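Local coordinates for protein restriction endonuclease EcoP15I, restriction subunit (Escherichia coli, PDB 4ZCF) that cleaves DNA together with the Mod methyltransferase subunit as the ATP-dependent restriction subunit of a type III restriction enzyme, downstream of the recognition site, at residues N55-V60 and Y260-Y265; L11-A16 and Y265-V270. All blocks are in the same frame, centred on the assembly; numbering follows the deposited sequence.

In the fold
From the N terminus the chain first lays down helix 12-22, whose opening turn is one side of contact 2, and then helix 50-64, one side of contact 1. It next winds through six strands of the parallel sheet of the first helicase lobe before adding the seventh, 263-267, at its margin beside strand 79-84. Contact 1 closes a loop of 199 residues as this strand begins, and contact 2 closes a longer one of 248 residues, inside which contact 1 is nested. Tyr-265 ends one segment and starts the other. The same edge strand thus meets two N-terminal helices: 50-64 near its start and 12-22, beside the nucleotide pocket, farther along.

Contact 1 (N55-V60 and Y260-Y265); sequences NNIKNV and YKNLVY
Asn-262, in the loop just before strand 263-267, meets Ile-57 of helix 50-64, the two side chains crossing at about a right angle. The contact is made by the last methyl of the isoleucine, with CD1 of Ile-57 3.5 Å from OD1 of Asn-262. An amide suits this buried place because both its ends are used by the main chain: OD1 accepts from the backbone N of Asn-74, and ND2 donates to the carbonyl of Ile-79, which fixes the plane of the group while the methyl merely packs against it. Leu-263 points away from the helix, and its CD2 sits over the centre of the Tyr-260 ring. Here begins the edge strand of the seven-stranded parallel sheet in the RecA-like first lobe of a helicase, hydrogen-bonded to strand 79-84. At Val-264 the strand comes against Val-60, one helical turn after Ile-57. CG1 of Val-60, anti to its backbone N (chi1 -178°), lies 3.8 Å from CG2 of Val-264 and 3.4 Å from the carbonyl O of Val-264. That carbonyl accepts a hydrogen bond from ND2 of Asn-64, another turn along the helix, and the two apolar valines, whose methyls meet next to it, suit a buried interface between helix and sheet.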
# COMPACT_ATOMS: atom_id res chain seq x y z
N ASN C 55 -42.97 -6.70 23.20
CA ASN C 55 -43.51 -8.07 23.29
C ASN C 55 -42.49 -9.15 22.98
O ASN C 55 -42.53 -10.23 23.60
CB ASN C 55 -44.73 -8.23 22.38
N ASN C 56 -41.57 -8.88 22.03
CA ASN C 56 -40.51 -9.80 21.63
C ASN C 56 -39.54 -10.03 22.79
O ASN C 56 -39.22 -11.19 23.07
CB ASN C 56 -39.81 -9.31 20.36
CG ASN C 56 -40.69 -9.29 19.11
OD1 ASN C 56 -41.89 -9.58 19.13
ND2 ASN C 56 -40.12 -8.88 17.99
N ILE C 57 -39.18 -8.95 23.52
CA ILE C 57 -38.28 -9.00 24.69
C ILE C 57 -38.91 -9.75 25.85
O ILE C 57 -38.26 -10.66 26.38
CB ILE C 57 -37.66 -7.61 25.07
CG1 ILE C 57 -36.69 -7.13 23.97
CG2 ILE C 57 -36.93 -7.67 26.43
CD1 ILE C 57 -36.40 -5.68 23.97
N LYS C 58 -40.18 -9.40 26.21
CA LYS C 58 -40.94 -10.06 27.30
C LYS C 58 -40.98 -11.58 27.10
O LYS C 58 -40.68 -12.32 28.04
CB LYS C 58 -42.35 -9.49 27.38
N ASN C 59 -41.28 -12.03 25.88
CA ASN C 59 -41.32 -13.44 25.52
C ASN C 59 -39.96 -14.15 25.60
O ASN C 59 -39.93 -15.33 25.96
CB ASN C 59 -42.00 -13.64 24.16
CG ASN C 59 -43.51 -13.70 24.22
OD1 ASN C 59 -44.10 -14.27 25.15
ND2 ASN C 59 -44.16 -13.16 23.20
N VAL C 60 -38.84 -13.41 25.31
CA VAL C 60 -37.45 -13.92 25.42
C VAL C 60 -37.09 -14.10 26.90
O VAL C 60 -36.56 -15.14 27.28
CB VAL C 60 -36.38 -13.03 24.71
CG1 VAL C 60 -34.99 -13.66 24.81
CG2 VAL C 60 -36.73 -12.80 23.25
N TYR C 260 -28.42 -3.08 33.22
CA TYR C 260 -28.86 -3.56 31.92
C TYR C 260 -29.72 -2.53 31.23
O TYR C 260 -30.17 -1.56 31.84
CB TYR C 260 -29.67 -4.87 32.07
CG TYR C 260 -28.93 -5.99 32.79
CD1 TYR C 260 -27.92 -6.70 32.16
CD2 TYR C 260 -29.31 -6.38 34.08
CE1 TYR C 260 -27.25 -7.74 32.81
CE2 TYR C 260 -28.65 -7.42 34.73
CZ TYR C 260 -27.61 -8.09 34.10
OH TYR C 260 -26.96 -9.12 34.74
N LYS C 261 -29.98 -2.77 29.95
CA LYS C 261 -30.87 -1.97 29.12
C LYS C 261 -32.01 -2.89 28.71
O LYS C 261 -33.15 -2.64 29.09
CB LYS C 261 -30.13 -1.31 27.94
CG LYS C 261 -29.14 -0.23 28.38
CD LYS C 261 -29.78 1.15 28.48
CE LYS C 261 -29.13 2.02 29.53
NZ LYS C 261 -29.44 3.46 29.32
N ASN C 262 -31.70 -4.00 28.03
CA ASN C 262 -32.67 -5.03 27.64
C ASN C 262 -32.00 -6.39 27.79
O ASN C 262 -31.40 -6.89 26.84
CB ASN C 262 -33.21 -4.79 26.22
CG ASN C 262 -34.15 -3.60 26.12
OD1 ASN C 262 -35.26 -3.63 26.63
ND2 ASN C 262 -33.73 -2.55 25.44
N LEU C 263 -32.03 -6.97 29.01
CA LEU C 263 -31.39 -8.26 29.26
C LEU C 263 -32.18 -9.37 28.60
O LEU C 263 -33.34 -9.62 28.93
CB LEU C 263 -31.12 -8.53 30.74
CG LEU C 263 -30.44 -9.87 31.06
CD1 LEU C 263 -29.06 -9.97 30.43
CD2 LEU C 263 -30.35 -10.09 32.56
N VAL C 264 -31.54 -10.00 27.61
CA VAL C 264 -32.12 -11.01 26.76
C VAL C 264 -31.60 -12.43 27.07
O VAL C 264 -32.35 -13.40 26.89
CB VAL C 264 -31.94 -10.52 25.30
CG1 VAL C 264 -30.98 -11.37 24.47
CG2 VAL C 264 -33.27 -10.32 24.61
N TYR C 265 -30.36 -12.55 27.57
CA TYR C 265 -29.76 -13.83 27.89
C TYR C 265 -28.77 -13.69 29.05
O TYR C 265 -28.02 -12.73 29.10
CB TYR C 265 -29.10 -14.43 26.62
CG TYR C 265 -28.45 -15.79 26.83
CD1 TYR C 265 -29.23 -16.93 26.97
CD2 TYR C 265 -27.07 -15.91 26.92
CE1 TYR C 265 -28.64 -18.17 27.24
CE2 TYR C 265 -26.47 -17.15 27.16
CZ TYR C 265 -27.26 -18.28 27.31
OH TYR C 265 -26.68 -19.50 27.53

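Contact 2 (L11-A16 and Y265-V270); sequences LPHQKA and YRLTAV
Helix 12-16 and strand 265-267 run nearly antiparallel, at 159° with their axes 9.7 Å apart, and bring His-13 opposite Leu-267 and Ala-16 opposite Tyr-265. The tyrosine bridges most of the gap: with its CG anti to the backbone N (chi1 -179°), the ring reaches from the sheet to the first turns of the helix. There its hydroxyl gives a weak hydrogen bond to the main chain, OH of Tyr-265 to O of His-13 at 2.6 Å. Ala-16 lies by the same ring, its carbonyl carbon over one face and its CB 3.6 Å from CE1 of Tyr-265; a side chain this small lets the aromatic group come close to the helix backbone. A phenylalanine at Tyr-265 could still pack on Ala-16, but the carbonyl of His-13 would probably lose its side-chain partner from the strand. The sheet belongs to a P-loop NTPase lobe, and the helix borders its nucleotide pocket: Gln-14, pointing away from the strand, touches the bound AMP, consistent with the role of the Q-motif glutamine in related helicases. His-13 has two partners. Its NE2 is hydrogen-bonded to the carbonyl of Thr-88, in the P-loop region, while its ring carbon CD2 lies 3.6 Å from CD2 of Leu-267. The leucine methyl approaches that ring obliquely and also lies 4.0 Å from CB of His-13, so a purely apolar residue suits the strand position here.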
# COMPACT_ATOMS: atom_id res chain seq x y z
N LEU C 11 -23.05 -26.04 20.64
CA LEU C 11 -23.14 -26.00 22.10
C LEU C 11 -24.45 -25.36 22.59
O LEU C 11 -24.79 -24.27 22.13
CB LEU C 11 -21.89 -25.37 22.74
CG LEU C 11 -20.65 -26.29 22.75
CD1 LEU C 11 -19.37 -25.49 22.81
CD2 LEU C 11 -20.69 -27.31 23.90
N PRO C 12 -25.24 -26.10 23.44
CA PRO C 12 -26.56 -25.58 23.86
C PRO C 12 -26.55 -24.21 24.51
O PRO C 12 -27.41 -23.40 24.17
CB PRO C 12 -27.09 -26.68 24.79
CG PRO C 12 -26.37 -27.92 24.38
CD PRO C 12 -24.99 -27.44 24.01
N HIS C 13 -25.54 -23.94 25.38
CA HIS C 13 -25.36 -22.67 26.09
C HIS C 13 -25.03 -21.52 25.16
O HIS C 13 -25.21 -20.36 25.54
CB HIS C 13 -24.33 -22.80 27.23
CG HIS C 13 -22.90 -22.86 26.78
ND1 HIS C 13 -22.29 -24.07 26.48
CD2 HIS C 13 -22.01 -21.86 26.59
CE1 HIS C 13 -21.06 -23.77 26.12
NE2 HIS C 13 -20.84 -22.45 26.17
N GLN C 14 -24.56 -21.83 23.93
CA GLN C 14 -24.25 -20.87 22.87
C GLN C 14 -25.47 -20.59 21.98
O GLN C 14 -25.83 -19.42 21.82
CB GLN C 14 -23.03 -21.29 22.05
CG GLN C 14 -21.72 -20.95 22.76
CD GLN C 14 -20.47 -21.54 22.14
OE1 GLN C 14 -19.37 -21.29 22.61
NE2 GLN C 14 -20.60 -22.35 21.10
N LYS C 15 -26.11 -21.66 21.43
CA LYS C 15 -27.30 -21.60 20.57
C LYS C 15 -28.42 -20.85 21.26
O LYS C 15 -29.17 -20.16 20.58
CB LYS C 15 -27.77 -23.00 20.21
N ALA C 16 -28.50 -20.95 22.60
CA ALA C 16 -29.49 -20.27 23.44
C ALA C 16 -29.33 -18.74 23.36
O ALA C 16 -30.33 -18.03 23.24
CB ALA C 16 -29.37 -20.75 24.88
N TYR C 265 -30.36 -12.55 27.57
CA TYR C 265 -29.76 -13.83 27.89
C TYR C 265 -28.77 -13.69 29.05
O TYR C 265 -28.02 -12.73 29.10
CB TYR C 265 -29.10 -14.43 26.62
CG TYR C 265 -28.45 -15.79 26.83
CD1 TYR C 265 -29.23 -16.93 26.97
CD2 TYR C 265 -27.07 -15.91 26.92
CE1 TYR C 265 -28.64 -18.17 27.24
CE2 TYR C 265 -26.47 -17.15 27.16
CZ TYR C 265 -27.26 -18.28 27.31
OH TYR C 265 -26.68 -19.50 27.53
N ARG C 266 -28.77 -14.65 29.99
CA ARG C 266 -27.87 -14.70 31.14
C ARG C 266 -27.35 -16.11 31.47
O ARG C 266 -28.10 -16.99 31.92
CB ARG C 266 -28.49 -14.02 32.37
CG ARG C 266 -27.51 -13.78 33.52
CD ARG C 266 -27.73 -12.43 34.17
NE ARG C 266 -29.02 -12.36 34.86
CZ ARG C 266 -29.19 -12.55 36.17
NH1 ARG C 266 -28.15 -12.82 36.94
NH2 ARG C 266 -30.40 -12.45 36.70
N LEU C 267 -26.06 -16.32 31.23
CA LEU C 267 -25.31 -17.52 31.54
C LEU C 267 -24.25 -17.03 32.49
O LEU C 267 -23.28 -16.41 32.06
CB LEU C 267 -24.67 -18.12 30.27
CG LEU C 267 -23.77 -19.35 30.47
CD1 LEU C 267 -24.58 -20.59 30.86
CD2 LEU C 267 -22.97 -19.61 29.24
N THR C 268 -24.44 -17.34 33.75
CA THR C 268 -23.61 -16.94 34.87
C THR C 268 -22.42 -17.81 35.12
O THR C 268 -22.29 -18.85 34.55
CB THR C 268 -24.39 -16.99 36.15
OG1 THR C 268 -24.92 -18.30 36.30
CG2 THR C 268 -25.51 -16.00 36.09
N ALA C 269 -21.56 -17.35 36.01
CA ALA C 269 -20.43 -18.11 36.52
C ALA C 269 -20.76 -19.38 37.27
O ALA C 269 -20.03 -20.33 37.16
CB ALA C 269 -19.56 -17.23 37.38
N VAL C 270 -21.80 -19.39 38.08
CA VAL C 270 -22.26 -20.65 38.64
C VAL C 270 -22.77 -21.64 37.61
O VAL C 270 -22.40 -22.78 37.65
CB VAL C 270 -23.23 -20.47 39.84
CG1 VAL C 270 -22.96 -19.17 40.54
CG2 VAL C 270 -24.68 -20.57 39.44